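Local coordinates for protein OBCA, Oxalate Biosynthetic Component A (Burkholderia glumae, PDB 4NNB) that holds a magnesium ion and an oxaloacetate ion together in one pocket and belongs to a family of TIM-barrel enzymes, at residues T26-F31 with P239-V244; L6-A11 with A511-A516; S312-V317 with N351-D356. All blocks are in the same frame, centred on the assembly; numbering follows the deposited sequence.

How the interactions relate
The three contacts illustrate how one chain joins parts of its fold by different means: a backbone bridge, a capped helix start and apolar packing. Interaction 2 spans nearly the whole polypeptide, joining a barrel strand near its start to a short strand near its end, and both other contacts fall within that span. Interaction 3, its centre about 26 Å from that of interaction 2, packs a barrel loop against a helix start beside the pocket: the side chain of Ser312 is about 5 Å from the bound oxaloacetate ion and about 9 Å from the magnesium ion. Interaction 1 is remote, its centre about 45 Å from those of the others, and joins a hairpin to a peripheral sheet.

Interaction 1. Residues T26-F31 with P239-V244; sequences TFIPSF and PGLGVV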
ATOM      1  N   THR A  26       3.727   2.025 -22.204  1.00 32.82           N
ATOM      2  CA  THR A  26       4.674   1.880 -21.106  1.00 33.72           C
ATOM      3  C   THR A  26       6.090   2.194 -21.545  1.00 32.79           C
ATOM      4  O   THR A  26       7.028   2.124 -20.749  1.00 35.41           O
ATOM      5  CB  THR A  26       4.623   0.468 -20.495  1.00 34.77           C
ATOM      6  OG1 THR A  26       4.878  -0.509 -21.520  1.00 30.21           O
ATOM      7  CG2 THR A  26       3.254   0.210 -19.872  1.00 30.12           C
ATOM      8  N   PHE A  27       6.242   2.555 -22.814  1.00 32.48           N
ATOM      9  CA  PHE A  27       7.545   2.930 -23.353  1.00 33.38           C
ATOM     10  C   PHE A  27       7.374   4.033 -24.390  1.00 36.43           C
ATOM     11  O   PHE A  27       6.499   3.961 -25.262  1.00 32.48           O
ATOM     12  CB  PHE A  27       8.243   1.715 -23.974  1.00 35.28           C
ATOM     13  CG  PHE A  27       9.551   2.035 -24.665  1.00 37.76           C
ATOM     14  CD1 PHE A  27      10.677   2.390 -23.933  1.00 39.38           C
ATOM     15  CD2 PHE A  27       9.653   1.957 -26.047  1.00 41.01           C
ATOM     16  CE1 PHE A  27      11.879   2.678 -24.565  1.00 37.57           C
ATOM     17  CE2 PHE A  27      10.855   2.243 -26.690  1.00 39.48           C
ATOM     18  CZ  PHE A  27      11.968   2.601 -25.948  1.00 39.05           C
ATOM     19  N   ILE A  28       8.194   5.070 -24.266  1.00 38.01           N
ATOM     20  CA  ILE A  28       8.192   6.175 -25.212  1.00 38.32           C
ATOM     21  C   ILE A  28       9.587   6.288 -25.785  1.00 36.81           C
ATOM     22  O   ILE A  28      10.517   6.676 -25.085  1.00 42.75           O
ATOM     23  CB  ILE A  28       7.818   7.509 -24.529  1.00 39.96           C
ATOM     24  CG1 ILE A  28       6.438   7.401 -23.875  1.00 40.51           C
ATOM     25  CG2 ILE A  28       7.851   8.649 -25.532  1.00 42.79           C
ATOM     26  CD1 ILE A  28       6.072   8.567 -22.972  1.00 39.62           C
ATOM     27  N   PRO A  29       9.741   5.929 -27.065  1.00 40.27           N
ATOM     28  CA  PRO A  29      11.032   6.005 -27.764  1.00 44.22           C
ATOM     29  C   PRO A  29      11.570   7.441 -27.878  1.00 45.58           C
ATOM     30  O   PRO A  29      10.822   8.354 -28.231  1.00 45.69           O
ATOM     31  CB  PRO A  29      10.712   5.440 -29.154  1.00 44.49           C
ATOM     32  CG  PRO A  29       9.223   5.590 -29.308  1.00 50.14           C
ATOM     33  CD  PRO A  29       8.664   5.414 -27.931  1.00 44.30           C
ATOM     34  N   SER A  30      12.853   7.620 -27.569  1.00 42.23           N
ATOM     35  CA  SER A  30      13.511   8.927 -27.605  1.00 49.82           C
ATOM     36  C   SER A  30      13.316   9.674 -28.921  1.00 59.70           C
ATOM     37  O   SER A  30      13.031  10.874 -28.925  1.00 58.68           O
ATOM     38  CB  SER A  30      15.008   8.778 -27.334  1.00 47.47           C
ATOM     39  OG  SER A  30      15.272   8.643 -25.954  1.00 55.23           O
ATOM     40  N   PHE A  31      13.459   8.962 -30.034  1.00 54.06           N
ATOM     41  CA  PHE A  31      13.411   9.603 -31.341  1.00 57.12           C
ATOM     42  C   PHE A  31      12.058  10.245 -31.627  1.00 63.98           C
ATOM     43  O   PHE A  31      11.977  11.227 -32.364  1.00 66.31           O
ATOM     44  CB  PHE A  31      13.817   8.631 -32.452  1.00 58.13           C
ATOM     45  CG  PHE A  31      12.751   7.649 -32.835  1.00 59.08           C
ATOM     46  CD1 PHE A  31      12.659   6.423 -32.195  1.00 59.33           C
ATOM     47  CD2 PHE A  31      11.865   7.935 -33.866  1.00 58.05           C
ATOM     48  CE1 PHE A  31      11.692   5.504 -32.560  1.00 55.12           C
ATOM     49  CE2 PHE A  31      10.888   7.026 -34.231  1.00 57.62           C
ATOM     50  CZ  PHE A  31      10.802   5.807 -33.578  1.00 56.44           C
ATOM     51  N   PRO A 239       2.941  11.777 -30.884  1.00 56.07           N
ATOM     52  CA  PRO A 239       2.709  11.234 -32.229  1.00 56.63           C
ATOM     53  C   PRO A 239       3.359   9.868 -32.404  1.00 56.69           C
ATOM     54  O   PRO A 239       4.411   9.605 -31.822  1.00 57.91           O
ATOM     55  CB  PRO A 239       3.381  12.265 -33.142  1.00 61.44           C
ATOM     56  CG  PRO A 239       3.375  13.534 -32.348  1.00 60.55           C
ATOM     57  CD  PRO A 239       3.594  13.096 -30.925  1.00 59.23           C
ATOM     58  N   GLY A 240       2.722   9.000 -33.182  1.00 59.39           N
ATOM     59  CA  GLY A 240       3.233   7.658 -33.388  1.00 64.09           C
ATOM     60  C   GLY A 240       3.262   6.855 -32.102  1.00 65.55           C
ATOM     61  O   GLY A 240       4.082   5.948 -31.946  1.00 68.12           O
ATOM     62  N   LEU A 241       2.371   7.193 -31.174  1.00 60.90           N
ATOM     63  CA  LEU A 241       2.325   6.499 -29.894  1.00 55.42           C
ATOM     64  C   LEU A 241       0.954   6.590 -29.251  1.00 53.98           C
ATOM     65  O   LEU A 241       0.370   5.572 -28.892  1.00 60.83           O
ATOM     66  CB  LEU A 241       3.393   7.036 -28.937  1.00 55.22           C
ATOM     67  CG  LEU A 241       3.728   6.061 -27.806  1.00 52.39           C
ATOM     68  CD1 LEU A 241       4.140   4.726 -28.394  1.00 51.76           C
ATOM     69  CD2 LEU A 241       4.828   6.606 -26.930  1.00 50.85           C
ATOM     70  N   GLY A 242       0.443   7.809 -29.100  1.00 49.07           N
ATOM     71  CA  GLY A 242      -0.857   8.002 -28.486  1.00 47.06           C
ATOM     72  C   GLY A 242      -0.781   8.808 -27.202  1.00 47.82           C
ATOM     73  O   GLY A 242       0.198   9.514 -26.954  1.00 45.27           O
ATOM     74  N   VAL A 243      -1.813   8.694 -26.374  1.00 43.97           N
ATOM     75  CA  VAL A 243      -1.909   9.509 -25.168  1.00 42.10           C
ATOM     76  C   VAL A 243      -1.393   8.788 -23.922  1.00 40.02           C
ATOM     77  O   VAL A 243      -1.711   7.624 -23.678  1.00 42.55           O
ATOM     78  CB  VAL A 243      -3.366   9.972 -24.928  1.00 49.57           C
ATOM     79  CG1 VAL A 243      -3.454  10.883 -23.713  1.00 45.43           C
ATOM     80  CG2 VAL A 243      -3.908  10.669 -26.166  1.00 50.68           C
ATOM     81  N   VAL A 244      -0.581   9.493 -23.149  1.00 34.17           N
ATOM     82  CA  VAL A 244      -0.180   9.049 -21.832  1.00 39.06           C
ATOM     83  C   VAL A 244      -0.767  10.049 -20.813  1.00 41.71           C
ATOM     84  O   VAL A 244      -0.777  11.257 -21.060  1.00 41.08           O
ATOM     85  CB  VAL A 244       1.360   8.934 -21.751  1.00 38.14           C
ATOM     86  CG1 VAL A 244       1.847   9.066 -20.333  1.00 43.25           C
ATOM     87  CG2 VAL A 244       1.818   7.594 -22.357  1.00 40.97           C
TER
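Leu241 reaches out from a beta hairpin to pack against Ile28, a residue of strand 27-29 at one border of a small antiparallel sheet. The hairpin pairs strands 234-238 and 242-246, and a classic beta bulge distorts it: Leu241 and Gly242 together face the single residue Ile238. No hydrogen bond joins residues 26-31 to 239-244, so the contact illustrates how two sheets can meet through apolar packing. Leu241 contributes the largest share of the buried surface, followed by Ile28. With CG anti to the backbone N (chi1 -160°), the Leu241 side chain extends toward strand 27-29 and presents CD2 to Ile28. This methyl sits 3.5 Å from Ile28 CG1, and the two side chains cross at about a right angle, with CG2 of Ile28 also close to it. Pro29 meets Leu241 differently, tip to tip, with its CD 4.1 Å from Leu241 CD2. Farther along the hairpin Val244 makes a looser addition, its CG2 lying 4.4 Å from Ile28 CD1. Ile28 also rests on Trp54 and Ile238, while its backbone is bonded to Tyr190 of the neighbouring strand 189-191. The packing has a polar cost: the carbonyl of Phe27 is buried with no hydrogen-bond partner in the model, and the nearest atom facing its O across the contact is the same methyl, Leu241 CD2, at 3.5 Å.

Interaction 2. Residues L6-A11 with A511-A516; sequences LYITAA and ATILTA
Leu6 and Ile513 form a parallel beta bridge, their CA atoms 5.2 Å apart, in which the backbone of Leu6 binds the residues before and after Ile513. Leu6 N donates to Thr512 O at 3.0 Å, and Leu514 N donates to Leu6 O at 2.9 Å with a nearly straight N-H...O angle of 169°. The same carbonyl receives a CA-H...O contact from Ile513. Beyond this bridge direct pairing ends and a water takes over: it accepts from Ile8 N and donates to Leu514 O at 2.7 Å, extending the link between the two segments by one more step.

Leu6 and Ile513 point to the same face of the sheet. On that face Leu6 CD1 meets Ala511 CB, 4.1 Å away, whereas Ile513 turns CG2 toward the end of Ile8, whose CD1 is 4.3 Å from it. Leu514 lies over the backbone of Leu6 instead: with CG beside its own backbone N (chi1 -51°), that atom comes within 3.6 Å of Leu6 O, and CB approaches Tyr7 CB more loosely.

The result is a short, weakly bonded strand added to a barrel strand, a branch of the TIM-barrel sheet, since strand 5-10 also pairs with strands 222-229 and 469-472. Helix 495-507 receives Ile8 through Val502 and Arg503 and Ile513 through Leu506, while helix 516-523 packs Val519 against both Tyr7 and Leu514 and sets Phe523 edge-to-face with the Tyr7 ring.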
ATOM      1  N   LEU A   6      -9.837 -12.519  16.255  1.00 40.67           N
ATOM      2  CA  LEU A   6      -9.190 -11.401  15.565  1.00 39.25           C
ATOM      3  C   LEU A   6     -10.088 -10.682  14.565  1.00 36.47           C
ATOM      4  O   LEU A   6     -11.020 -11.267  14.002  1.00 34.75           O
ATOM      5  CB  LEU A   6      -7.907 -11.857  14.870  1.00 36.33           C
ATOM      6  CG  LEU A   6      -6.711 -12.201  15.754  1.00 41.23           C
ATOM      7  CD1 LEU A   6      -6.697 -13.678  16.094  1.00 44.67           C
ATOM      8  CD2 LEU A   6      -5.431 -11.822  15.050  1.00 33.66           C
ATOM      9  N   TYR A   7      -9.813  -9.402  14.345  1.00 31.14           N
ATOM     10  CA  TYR A   7     -10.493  -8.705  13.266  1.00 28.80           C
ATOM     11  C   TYR A   7      -9.471  -8.266  12.222  1.00 29.01           C
ATOM     12  O   TYR A   7      -8.325  -7.960  12.551  1.00 28.38           O
ATOM     13  CB  TYR A   7     -11.364  -7.546  13.774  1.00 28.17           C
ATOM     14  CG  TYR A   7     -10.622  -6.425  14.473  1.00 32.53           C
ATOM     15  CD1 TYR A   7     -10.261  -5.270  13.787  1.00 33.81           C
ATOM     16  CD2 TYR A   7     -10.308  -6.510  15.825  1.00 32.57           C
ATOM     17  CE1 TYR A   7      -9.588  -4.231  14.430  1.00 32.90           C
ATOM     18  CE2 TYR A   7      -9.633  -5.489  16.471  1.00 31.63           C
ATOM     19  CZ  TYR A   7      -9.280  -4.349  15.769  1.00 35.60           C
ATOM     20  OH  TYR A   7      -8.613  -3.326  16.413  1.00 39.06           O
ATOM     21  N   ILE A   8      -9.884  -8.284  10.960  1.00 30.49           N
ATOM     22  CA  ILE A   8      -9.003  -7.893   9.873  1.00 27.54           C
ATOM     23  C   ILE A   8      -9.344  -6.471   9.492  1.00 25.83           C
ATOM     24  O   ILE A   8     -10.511  -6.140   9.281  1.00 25.84           O
ATOM     25  CB  ILE A   8      -9.152  -8.816   8.640  1.00 24.38           C
ATOM     26  CG1 ILE A   8      -8.734 -10.248   9.008  1.00 26.86           C
ATOM     27  CG2 ILE A   8      -8.320  -8.288   7.449  1.00 21.10           C
ATOM     28  CD1 ILE A   8      -9.098 -11.314   7.957  1.00 31.17           C
ATOM     29  N   THR A   9      -8.317  -5.626   9.441  1.00 23.42           N
ATOM     30  CA  THR A   9      -8.461  -4.306   8.842  1.00 23.19           C
ATOM     31  C   THR A   9      -7.985  -4.325   7.387  1.00 22.60           C
ATOM     32  O   THR A   9      -6.871  -4.747   7.097  1.00 22.80           O
ATOM     33  CB  THR A   9      -7.676  -3.224   9.635  1.00 21.66           C
ATOM     34  OG1 THR A   9      -8.282  -3.049  10.927  1.00 21.74           O
ATOM     35  CG2 THR A   9      -7.720  -1.874   8.886  1.00 19.90           C
ATOM     36  N   ALA A  10      -8.835  -3.874   6.469  1.00 20.87           N
ATOM     37  CA  ALA A  10      -8.409  -3.682   5.083  1.00 23.97           C
ATOM     38  C   ALA A  10      -7.923  -2.242   4.891  1.00 23.27           C
ATOM     39  O   ALA A  10      -8.575  -1.304   5.333  1.00 23.17           O
ATOM     40  CB  ALA A  10      -9.558  -3.959   4.148  1.00 22.32           C
ATOM     41  N   ALA A  11      -6.787  -2.057   4.229  1.00 22.72           N
ATOM     42  CA  ALA A  11      -6.299  -0.694   3.962  1.00 23.35           C
ATOM     43  C   ALA A  11      -6.049  -0.518   2.463  1.00 22.32           C
ATOM     44  O   ALA A  11      -4.948  -0.762   1.988  1.00 22.66           O
ATOM     45  CB  ALA A  11      -5.028  -0.411   4.761  1.00 22.57           C
ATOM     46  N   ALA A 511      -7.919 -19.807  14.493  1.00 44.64           N
ATOM     47  CA  ALA A 511      -8.373 -18.500  14.947  1.00 37.99           C
ATOM     48  C   ALA A 511      -9.787 -18.240  14.457  1.00 41.29           C
ATOM     49  O   ALA A 511     -10.206 -18.769  13.428  1.00 44.64           O
ATOM     50  CB  ALA A 511      -7.421 -17.392  14.483  1.00 37.80           C
ATOM     51  N   THR A 512     -10.522 -17.431  15.209  1.00 40.67           N
ATOM     52  CA  THR A 512     -11.843 -16.972  14.805  1.00 44.11           C
ATOM     53  C   THR A 512     -11.709 -15.574  14.185  1.00 45.22           C
ATOM     54  O   THR A 512     -10.873 -14.782  14.620  1.00 40.22           O
ATOM     55  CB  THR A 512     -12.786 -16.900  16.022  1.00 47.88           C
ATOM     56  OG1 THR A 512     -12.794 -18.168  16.693  1.00 57.27           O
ATOM     57  CG2 THR A 512     -14.208 -16.538  15.601  1.00 45.34           C
ATOM     58  N   ILE A 513     -12.523 -15.284  13.173  1.00 44.19           N
ATOM     59  CA  ILE A 513     -12.522 -13.979  12.526  1.00 40.41           C
ATOM     60  C   ILE A 513     -13.818 -13.250  12.843  1.00 40.97           C
ATOM     61  O   ILE A 513     -14.891 -13.710  12.469  1.00 40.26           O
ATOM     62  CB  ILE A 513     -12.416 -14.103  10.996  1.00 40.93           C
ATOM     63  CG1 ILE A 513     -11.194 -14.933  10.591  1.00 42.96           C
ATOM     64  CG2 ILE A 513     -12.372 -12.720  10.351  1.00 39.19           C
ATOM     65  CD1 ILE A 513      -9.888 -14.325  11.020  1.00 45.39           C
ATOM     66  N   LEU A 514     -13.715 -12.105  13.513  1.00 37.52           N
ATOM     67  CA  LEU A 514     -14.887 -11.290  13.836  1.00 33.23           C
ATOM     68  C   LEU A 514     -15.409 -10.510  12.631  1.00 34.92           C
ATOM     69  O   LEU A 514     -14.628 -10.026  11.803  1.00 36.06           O
ATOM     70  CB  LEU A 514     -14.549 -10.322  14.969  1.00 36.05           C
ATOM     71  CG  LEU A 514     -13.909 -10.984  16.188  1.00 38.56           C
ATOM     72  CD1 LEU A 514     -13.396  -9.955  17.163  1.00 39.97           C
ATOM     73  CD2 LEU A 514     -14.900 -11.929  16.877  1.00 40.31           C
ATOM     74  N   THR A 515     -16.728 -10.387  12.537  1.00 35.16           N
ATOM     75  CA  THR A 515     -17.371  -9.618  11.476  1.00 34.60           C
ATOM     76  C   THR A 515     -17.493  -8.158  11.886  1.00 33.10           C
ATOM     77  O   THR A 515     -17.308  -7.814  13.059  1.00 30.93           O
ATOM     78  CB  THR A 515     -18.803 -10.092  11.250  1.00 36.81           C
ATOM     79  OG1 THR A 515     -19.570  -9.792  12.419  1.00 37.25           O
ATOM     80  CG2 THR A 515     -18.855 -11.593  10.969  1.00 42.68           C
ATOM     81  N   ALA A 516     -17.850  -7.311  10.925  1.00 30.07           N
ATOM     82  CA  ALA A 516     -18.087  -5.895  11.198  1.00 35.22           C
ATOM     83  C   ALA A 516     -19.138  -5.703  12.289  1.00 37.19           C
ATOM     84  O   ALA A 516     -18.918  -4.954  13.240  1.00 30.88           O
ATOM     85  CB  ALA A 516     -18.493  -5.170   9.931  1.00 35.57           C
TER
HETATM   86  O   HOH W   1     -12.488  -9.278  10.331  1.00 27.36           O

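Interaction 3. Residues S312-V317 with N351-D356; sequences SPAAVV and NHAIVD
The ND2 atom of Asn351 donates both to Ala315 O and to a water, fastening a loop to the start of a helix, an instance of an N-cap that also works outside its helix. The bond to Ala315 O, across the contact at 3.2 Å, is somewhat bent (141° at the hydrogen) and lies in the carbonyl plane and close to the plane of the amide. The water, 2.8 Å from Asn351 ND2, also accepts from Val317 N, so the loop is held at two points. Asn351 OD1 meanwhile accepts from Ile354 N at 2.8 Å, capping helix 352-359. The first torsion makes this possible: CG sits between the backbone N and the carbonyl carbon (chi1 55°), folding the amide back over the first turn. Gripped at both ends, the amide has its rotation fixed.

Beneath this polar link, Ile354 supplies the largest share of the buried surface. It crosses the Pro313 ring at about a right angle, with CG2 3.6 Å from Pro313 CD, while its CG1 meets Ala314 CB at 3.7 Å. At the far end CD1 touches Ser312 CB, and Val316 CG2 approaches it at 4.3 Å. Ala314 CB fits in beside Ala353 CB, 4.0 Å away.

Ser312 also touches Glu348 and Phe350, two residues of the oxaloacetate pocket. The loop follows barrel strand 308-311 and the helix follows strand 344-349, so the contact joins neighbouring strand-to-helix connections at the C-terminal end of a TIM barrel, the end where such folds carry their active sites.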
ATOM      1  N   SER A 312      -2.010  10.050  15.516  1.00 22.98           N
ATOM      2  CA  SER A 312      -0.617   9.766  15.849  1.00 25.03           C
ATOM      3  C   SER A 312      -0.097  10.843  16.804  1.00 24.84           C
ATOM      4  O   SER A 312       0.100  11.974  16.397  1.00 23.39           O
ATOM      5  CB  SER A 312       0.245   9.752  14.581  1.00 25.86           C
ATOM      6  OG  SER A 312      -0.129   8.711  13.692  1.00 28.33           O
ATOM      7  N   PRO A 313       0.132  10.492  18.076  1.00 23.15           N
ATOM      8  CA  PRO A 313       0.406  11.543  19.065  1.00 25.14           C
ATOM      9  C   PRO A 313       1.893  11.905  19.239  1.00 26.59           C
ATOM     10  O   PRO A 313       2.350  12.109  20.370  1.00 23.26           O
ATOM     11  CB  PRO A 313      -0.173  10.956  20.363  1.00 27.09           C
ATOM     12  CG  PRO A 313      -0.022   9.459  20.191  1.00 26.11           C
ATOM     13  CD  PRO A 313      -0.154   9.184  18.702  1.00 22.60           C
ATOM     14  N   ALA A 314       2.614  11.972  18.120  1.00 22.61           N
ATOM     15  CA  ALA A 314       3.960  12.524  18.044  1.00 26.19           C
ATOM     16  C   ALA A 314       4.221  12.764  16.576  1.00 25.88           C
ATOM     17  O   ALA A 314       3.492  12.237  15.721  1.00 24.37           O
ATOM     18  CB  ALA A 314       5.008  11.544  18.603  1.00 19.46           C
ATOM     19  N   ALA A 315       5.270  13.528  16.282  1.00 20.31           N
ATOM     20  CA  ALA A 315       5.737  13.694  14.910  1.00 22.77           C
ATOM     21  C   ALA A 315       6.044  12.322  14.314  1.00 21.68           C
ATOM     22  O   ALA A 315       6.576  11.443  15.002  1.00 22.47           O
ATOM     23  CB  ALA A 315       6.982  14.570  14.872  1.00 22.53           C
ATOM     24  N   VAL A 316       5.696  12.128  13.046  1.00 23.65           N
ATOM     25  CA  VAL A 316       6.015  10.870  12.362  1.00 20.29           C
ATOM     26  C   VAL A 316       7.115  11.189  11.352  1.00 23.37           C
ATOM     27  O   VAL A 316       6.891  11.945  10.418  1.00 22.57           O
ATOM     28  CB  VAL A 316       4.776  10.276  11.659  1.00 23.21           C
ATOM     29  CG1 VAL A 316       5.150   9.006  10.888  1.00 23.02           C
ATOM     30  CG2 VAL A 316       3.699   9.939  12.684  1.00 22.04           C
ATOM     31  N   VAL A 317       8.310  10.652  11.575  1.00 21.64           N
ATOM     32  CA  VAL A 317       9.468  11.018  10.774  1.00 22.69           C
ATOM     33  C   VAL A 317      10.042   9.757  10.133  1.00 28.31           C
ATOM     34  O   VAL A 317      10.926   9.107  10.708  1.00 26.17           O
ATOM     35  CB  VAL A 317      10.558  11.701  11.633  1.00 23.42           C
ATOM     36  CG1 VAL A 317      11.660  12.267  10.729  1.00 29.04           C
ATOM     37  CG2 VAL A 317       9.948  12.819  12.523  1.00 22.03           C
ATOM     38  N   ASN A 351       6.122   4.770  16.198  1.00 25.07           N
ATOM     39  CA  ASN A 351       7.442   4.910  16.825  1.00 24.88           C
ATOM     40  C   ASN A 351       7.361   4.851  18.343  1.00 23.29           C
ATOM     41  O   ASN A 351       6.264   4.864  18.904  1.00 25.51           O
ATOM     42  CB  ASN A 351       8.118   6.211  16.352  1.00 22.93           C
ATOM     43  CG  ASN A 351       7.249   7.450  16.595  1.00 24.16           C
ATOM     44  OD1 ASN A 351       6.568   7.552  17.612  1.00 25.14           O
ATOM     45  ND2 ASN A 351       7.259   8.378  15.649  1.00 20.08           N
ATOM     46  N   HIS A 352       8.509   4.796  19.013  1.00 21.74           N
ATOM     47  CA  HIS A 352       8.506   4.711  20.472  1.00 25.47           C
ATOM     48  C   HIS A 352       8.002   5.998  21.131  1.00 23.74           C
ATOM     49  O   HIS A 352       7.394   5.956  22.202  1.00 25.63           O
ATOM     50  CB  HIS A 352       9.888   4.320  21.017  1.00 30.29           C
ATOM     51  CG  HIS A 352      10.248   2.893  20.746  1.00 31.05           C
ATOM     52  ND1 HIS A 352       9.686   1.842  21.442  1.00 32.39           N
ATOM     53  CD2 HIS A 352      11.088   2.340  19.837  1.00 28.90           C
ATOM     54  CE1 HIS A 352      10.178   0.702  20.984  1.00 30.31           C
ATOM     55  NE2 HIS A 352      11.024   0.975  20.006  1.00 29.44           N
ATOM     56  N   ALA A 353       8.259   7.135  20.496  1.00 23.10           N
ATOM     57  CA  ALA A 353       7.742   8.401  21.008  1.00 24.74           C
ATOM     58  C   ALA A 353       6.225   8.312  21.169  1.00 24.16           C
ATOM     59  O   ALA A 353       5.667   8.758  22.178  1.00 24.33           O
ATOM     60  CB  ALA A 353       8.116   9.542  20.079  1.00 23.45           C
ATOM     61  N   ILE A 354       5.557   7.705  20.187  1.00 23.76           N
ATOM     62  CA  ILE A 354       4.102   7.537  20.283  1.00 23.74           C
ATOM     63  C   ILE A 354       3.702   6.652  21.461  1.00 23.22           C
ATOM     64  O   ILE A 354       2.746   6.969  22.186  1.00 23.01           O
ATOM     65  CB  ILE A 354       3.482   7.076  18.943  1.00 24.09           C
ATOM     66  CG1 ILE A 354       3.367   8.289  18.013  1.00 25.65           C
ATOM     67  CG2 ILE A 354       2.116   6.423  19.156  1.00 23.24           C
ATOM     68  CD1 ILE A 354       3.203   7.959  16.525  1.00 22.15           C
ATOM     69  N   VAL A 355       4.431   5.560  21.674  1.00 24.84           N
ATOM     70  CA  VAL A 355       4.166   4.704  22.836  1.00 25.48           C
ATOM     71  C   VAL A 355       4.321   5.482  24.157  1.00 25.49           C
ATOM     72  O   VAL A 355       3.438   5.437  25.024  1.00 24.73           O
ATOM     73  CB  VAL A 355       5.079   3.460  22.865  1.00 27.25           C
ATOM     74  CG1 VAL A 355       4.701   2.562  24.057  1.00 26.43           C
ATOM     75  CG2 VAL A 355       4.965   2.675  21.549  1.00 26.30           C
ATOM     76  N   ASP A 356       5.436   6.196  24.292  1.00 22.74           N
ATOM     77  CA  ASP A 356       5.679   7.022  25.474  1.00 27.95           C
ATOM     78  C   ASP A 356       4.557   8.024  25.702  1.00 25.43           C
ATOM     79  O   ASP A 356       4.050   8.167  26.811  1.00 24.24           O
ATOM     80  CB  ASP A 356       6.982   7.793  25.317  1.00 26.26           C
ATOM     81  CG  ASP A 356       8.196   6.897  25.307  1.00 31.05           C
ATOM     82  OD1 ASP A 356       8.092   5.733  25.744  1.00 30.70           O
ATOM     83  OD2 ASP A 356       9.259   7.370  24.862  1.00 31.60           O
TER
HETATM   84  O   HOH W   2       9.012   8.714  13.465  1.00 24.25           O